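PDB 4ZXH: Abbfa_003403 from Acinetobacter baumannii, which is a four-domain nonribosomal peptide synthetase with condensation, adenylation, peptidyl carrier and thioesterase domains, which probably assembles and releases a peptide product. Local coordinates for residues L232-S237 with L437-L442; S242-L247 with E444-P449. All coordinates share one frame; numbering follows the deposited sequence.

Contact 1 of 2, residues L232-S237 with L437-L442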
loop_
_atom_site.group_PDB
_atom_site.type_symbol
_atom_site.label_atom_id
_atom_site.label_comp_id
_atom_site.label_asym_id
_atom_site.label_seq_id
_atom_site.Cartn_x
_atom_site.Cartn_y
_atom_site.Cartn_z
ATOM N N LEU A 232 -0.713 -1.693 25.617
ATOM C CA LEU A 232 0.352 -1.901 26.599
ATOM C C LEU A 232 0.257 -0.886 27.751
ATOM O O LEU A 232 0.540 0.293 27.565
ATOM C CB LEU A 232 1.716 -1.816 25.918
ATOM C CG LEU A 232 2.941 -1.802 26.835
ATOM C CD1 LEU A 232 2.931 -2.968 27.774
ATOM C CD2 LEU A 232 4.211 -1.814 26.001
ATOM N N VAL A 233 -0.153 -1.332 28.935
ATOM C CA VAL A 233 -0.265 -0.414 30.069
ATOM C C VAL A 233 1.092 -0.190 30.750
ATOM O O VAL A 233 1.814 -1.141 31.067
ATOM C CB VAL A 233 -1.298 -0.926 31.094
ATOM C CG1 VAL A 233 -1.439 0.058 32.258
ATOM C CG2 VAL A 233 -2.647 -1.127 30.400
ATOM N N PHE A 234 1.458 1.068 30.944
ATOM C CA PHE A 234 2.713 1.390 31.619
ATOM C C PHE A 234 2.467 2.415 32.726
ATOM O O PHE A 234 1.383 2.984 32.807
ATOM C CB PHE A 234 3.744 1.921 30.625
ATOM C CG PHE A 234 3.322 3.193 29.932
ATOM C CD1 PHE A 234 2.469 3.154 28.835
ATOM C CD2 PHE A 234 3.768 4.427 30.382
ATOM C CE1 PHE A 234 2.068 4.321 28.209
ATOM C CE2 PHE A 234 3.375 5.605 29.754
ATOM C CZ PHE A 234 2.525 5.555 28.675
ATOM N N ARG A 235 3.465 2.642 33.582
ATOM C CA ARG A 235 3.378 3.710 34.586
ATOM C C ARG A 235 4.643 4.550 34.644
ATOM O O ARG A 235 5.759 4.028 34.572
ATOM C CB ARG A 235 3.089 3.140 35.973
ATOM C CG ARG A 235 1.835 2.318 36.035
ATOM C CD ARG A 235 1.635 1.694 37.374
ATOM N NE ARG A 235 0.914 0.442 37.223
ATOM C CZ ARG A 235 0.363 -0.229 38.224
ATOM N NH1 ARG A 235 0.426 0.247 39.466
ATOM N NH2 ARG A 235 -0.275 -1.366 37.967
ATOM N N VAL A 236 4.458 5.855 34.779
ATOM C CA VAL A 236 5.579 6.766 34.959
ATOM C C VAL A 236 5.991 6.845 36.441
ATOM O O VAL A 236 5.146 7.033 37.318
ATOM C CB VAL A 236 5.230 8.161 34.440
ATOM C CG1 VAL A 236 6.408 9.089 34.615
ATOM C CG2 VAL A 236 4.817 8.085 32.980
ATOM N N SER A 237 7.285 6.696 36.720
ATOM C CA SER A 237 7.781 6.702 38.098
ATOM C C SER A 237 7.336 7.961 38.835
ATOM O O SER A 237 7.134 9.014 38.219
ATOM C CB SER A 237 9.307 6.596 38.136
ATOM O OG SER A 237 9.908 7.871 37.970
ATOM N N LEU A 437 11.164 4.135 25.535
ATOM C CA LEU A 437 11.752 5.341 24.952
ATOM C C LEU A 437 11.000 6.606 25.372
ATOM O O LEU A 437 11.613 7.652 25.610
ATOM C CB LEU A 437 11.795 5.220 23.426
ATOM C CG LEU A 437 12.792 4.166 22.925
ATOM C CD1 LEU A 437 12.722 3.963 21.426
ATOM C CD2 LEU A 437 14.201 4.523 23.338
ATOM N N LEU A 438 9.678 6.504 25.468
ATOM C CA LEU A 438 8.856 7.578 26.014
ATOM C C LEU A 438 9.255 7.886 27.454
ATOM O O LEU A 438 9.450 9.047 27.819
ATOM C CB LEU A 438 7.370 7.203 25.946
ATOM C CG LEU A 438 6.362 8.244 26.445
ATOM C CD1 LEU A 438 6.669 9.623 25.871
ATOM C CD2 LEU A 438 4.952 7.840 26.066
ATOM N N GLN A 439 9.361 6.834 28.263
ATOM C CA GLN A 439 9.851 6.934 29.635
ATOM C C GLN A 439 11.139 7.775 29.649
ATOM O O GLN A 439 11.322 8.651 30.495
ATOM C CB GLN A 439 10.118 5.530 30.218
ATOM C CG GLN A 439 8.896 4.614 30.437
ATOM C CD GLN A 439 8.094 4.959 31.671
ATOM O OE1 GLN A 439 7.196 5.789 31.628
ATOM N NE2 GLN A 439 8.409 4.312 32.783
ATOM N N ALA A 440 12.010 7.518 28.677
ATOM C CA ALA A 440 13.318 8.164 28.601
ATOM C C ALA A 440 13.232 9.640 28.232
ATOM O O ALA A 440 13.866 10.479 28.875
ATOM C CB ALA A 440 14.191 7.438 27.612
ATOM N N VAL A 441 12.461 9.948 27.192
ATOM C CA VAL A 441 12.230 11.336 26.790
ATOM C C VAL A 441 11.682 12.153 27.949
ATOM O O VAL A 441 12.161 13.247 28.227
ATOM C CB VAL A 441 11.247 11.447 25.603
ATOM C CG1 VAL A 441 10.876 12.903 25.348
ATOM C CG2 VAL A 441 11.853 10.852 24.363
ATOM N N LEU A 442 10.685 11.602 28.634
ATOM C CA LEU A 442 10.097 12.266 29.789
ATOM C C LEU A 442 11.126 12.483 30.895
ATOM O O LEU A 442 11.180 13.562 31.482
ATOM C CB LEU A 442 8.896 11.466 30.306
ATOM C CG LEU A 442 7.698 11.528 29.348
ATOM C CD1 LEU A 442 6.526 10.701 29.819
ATOM C CD2 LEU A 442 7.269 12.971 29.090
#

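Contact 2 of 2, residues S242-L247 with E444-P449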
loop_
_atom_site.group_PDB
_atom_site.type_symbol
_atom_site.label_atom_id
_atom_site.label_comp_id
_atom_site.label_asym_id
_atom_site.label_seq_id
_atom_site.Cartn_x
_atom_site.Cartn_y
_atom_site.Cartn_z
ATOM N N SER A 242 6.169 13.639 39.203
ATOM C CA SER A 242 6.210 14.896 39.936
ATOM C C SER A 242 6.973 15.950 39.153
ATOM O O SER A 242 6.523 17.092 39.033
ATOM C CB SER A 242 6.849 14.695 41.305
ATOM O OG SER A 242 6.105 13.767 42.073
ATOM N N GLY A 243 8.130 15.561 38.623
ATOM C CA GLY A 243 8.947 16.463 37.830
ATOM C C GLY A 243 8.176 17.096 36.684
ATOM O O GLY A 243 8.217 18.312 36.499
ATOM N N LEU A 244 7.462 16.266 35.927
ATOM C CA LEU A 244 6.644 16.739 34.823
ATOM C C LEU A 244 5.654 17.800 35.273
ATOM O O LEU A 244 5.571 18.863 34.660
ATOM C CB LEU A 244 5.902 15.576 34.168
ATOM C CG LEU A 244 6.780 14.532 33.474
ATOM C CD1 LEU A 244 5.955 13.332 33.066
ATOM C CD2 LEU A 244 7.466 15.138 32.282
ATOM N N VAL A 245 4.908 17.519 36.340
ATOM C CA VAL A 245 3.972 18.501 36.899
ATOM C C VAL A 245 4.676 19.809 37.270
ATOM O O VAL A 245 4.177 20.895 36.977
ATOM C CB VAL A 245 3.236 17.955 38.152
ATOM C CG1 VAL A 245 2.512 19.082 38.888
ATOM C CG2 VAL A 245 2.258 16.846 37.767
ATOM N N ASN A 246 5.841 19.712 37.901
ATOM C CA ASN A 246 6.588 20.914 38.258
ATOM C C ASN A 246 7.167 21.594 37.027
ATOM O O ASN A 246 7.151 22.815 36.930
ATOM C CB ASN A 246 7.701 20.595 39.259
ATOM C CG ASN A 246 7.163 20.225 40.634
ATOM O OD1 ASN A 246 6.007 20.508 40.966
ATOM N ND2 ASN A 246 8.001 19.589 41.441
ATOM N N LEU A 247 7.663 20.798 36.086
ATOM C CA LEU A 247 8.210 21.326 34.836
ATOM C C LEU A 247 7.126 22.020 34.009
ATOM O O LEU A 247 7.402 22.971 33.280
ATOM C CB LEU A 247 8.861 20.205 34.021
ATOM C CG LEU A 247 9.624 20.615 32.758
ATOM C CD1 LEU A 247 10.786 21.544 33.107
ATOM C CD2 LEU A 247 10.111 19.400 31.964
ATOM N N GLU A 444 14.506 12.597 30.566
ATOM C CA GLU A 444 15.525 13.531 30.082
ATOM C C GLU A 444 14.968 14.953 29.988
ATOM O O GLU A 444 15.718 15.924 30.083
ATOM C CB GLU A 444 16.084 13.081 28.728
ATOM N N MET A 445 13.653 15.078 29.824
ATOM C CA MET A 445 13.019 16.395 29.846
ATOM C C MET A 445 13.109 17.052 31.237
ATOM O O MET A 445 13.485 18.222 31.334
ATOM C CB MET A 445 11.546 16.315 29.397
ATOM C CG MET A 445 11.343 16.322 27.880
ATOM S SD MET A 445 9.631 16.155 27.301
ATOM C CE MET A 445 9.157 17.845 26.959
ATOM N N VAL A 446 12.768 16.332 32.311
ATOM C CA VAL A 446 12.792 16.971 33.630
ATOM C C VAL A 446 14.232 17.208 34.090
ATOM O O VAL A 446 14.510 18.202 34.758
ATOM C CB VAL A 446 12.033 16.163 34.741
ATOM C CG1 VAL A 446 10.556 15.935 34.357
ATOM C CG2 VAL A 446 12.759 14.858 35.108
ATOM N N ALA A 447 15.144 16.319 33.700
ATOM C CA ALA A 447 16.527 16.384 34.161
ATOM C C ALA A 447 17.359 17.447 33.422
ATOM O O ALA A 447 18.168 18.141 34.039
ATOM C CB ALA A 447 17.179 15.009 34.036
ATOM N N HIS A 448 17.167 17.583 32.111
ATOM C CA HIS A 448 17.935 18.564 31.345
ATOM C C HIS A 448 17.082 19.460 30.455
ATOM O O HIS A 448 17.190 19.387 29.234
ATOM C CB HIS A 448 18.980 17.858 30.487
ATOM C CG HIS A 448 19.947 17.040 31.280
ATOM N ND1 HIS A 448 19.845 15.670 31.393
ATOM C CD2 HIS A 448 21.010 17.404 32.035
ATOM C CE1 HIS A 448 20.821 15.222 32.163
ATOM N NE2 HIS A 448 21.540 16.254 32.568
ATOM N N PRO A 449 16.263 20.335 31.069
ATOM C CA PRO A 449 15.289 21.207 30.390
ATOM C C PRO A 449 15.841 22.035 29.226
ATOM O O PRO A 449 15.092 22.313 28.289
ATOM C CB PRO A 449 14.825 22.146 31.509
ATOM C CG PRO A 449 15.049 21.388 32.758
ATOM C CD PRO A 449 16.280 20.569 32.523
#

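Contact 1 of 2, residues L232-S237 with L437-L442
The ring of Phe-234 and the carboxamide of Gln-439 are the two flat groups that meet here, their planes 71° apart. CD2 of Phe-234 lies 3.9 Å from OE1 of Gln-439, and CZ of the same ring lies 4.2 Å from CD2 of Leu-438; both partners reach the ring obliquely. At the ring edge, in its plane, sits the carbonyl O of Leu-232. CG of Gln-439 stands anti to its own carbonyl carbon and the chain then bends at chi2 (-78°), carrying the amide to the strand. There NE2 donates to Arg-235 O at 3.2 Å; the N-H...O angle of 138° makes the bond bent, and the acceptor also lies tilted out of the amide plane. OE1 of Gln-439 packs 3.6 Å from CG2 of Val-236, whose CG2 also approaches CD1 of Leu-442 at 4.4 Å. The ring of Phe-234 also touches Leu-405 and Met-407 of strand 403-411. The chemistry is thus mixed: apolar packing joins helix 428-447 to edge strand 229-235 of the four-stranded sheet, and one amide serves the backbone carbonyl of Arg-235, which probably helps fix the rotation of Gln-439.

Contact 2 of 2, residues S242-L247 with E444-P449
Gly-243 meets Val-446 where the two backbones come nearest, their CA atoms 5.7 Å apart. With no side chain on Gly-243, CG1 of Val-446 can settle against the helix backbone, 3.5 Å from Gly-243 C. One residue on, Leu-244 offers both backbone and side chain: its N is 3.5 Å from CG1 of Val-446, and its CD2 lies 3.8 Å from that CG1, the two side chains crossing at about a right angle. A turn later comes Leu-247, with CG anti to the backbone N (chi1 -173°), which sends the branched end across to helix 428-447. Its CD2 rests 3.6 Å from the carbonyl O of Met-445 and 4.2 Å from CG1 of Val-446, while CD1 reaches Pro-449 CG at 4.3 Å, just past the helix end. Leu-258 of helix 255-271 touches Leu-244, Leu-247 and Met-445, extending the apolar cluster to a third helix. The geometry is that of close helix-helix packing at a glycine, here between helix 238-249 and the C-terminal end of helix 428-447 in the condensation domain, a member of the CoA-dependent acyltransferase superfamily.

Overall arrangement
From the N terminus, the chain passes through strand 229-235 and straight into helix 238-249, so the first segments of both contacts lie on consecutive elements. Some 200 residues later, helix 428-447 returns to both. Contact 1 closes the loop from 232-237 to 437-442, and contact 2 that from 242-247 to 444-449; the segments alternate along the chain, so the two closures cross rather than nest. Their centres are about 13 Å apart, and Leu-442 CD2 packs 3.9 Å from Leu-244 CD2, joining them directly. Together they tie helix 428-447 to both strand 229-235, at the edge of the four-stranded sheet, and the helix 238-249 that follows it, within the condensation domain.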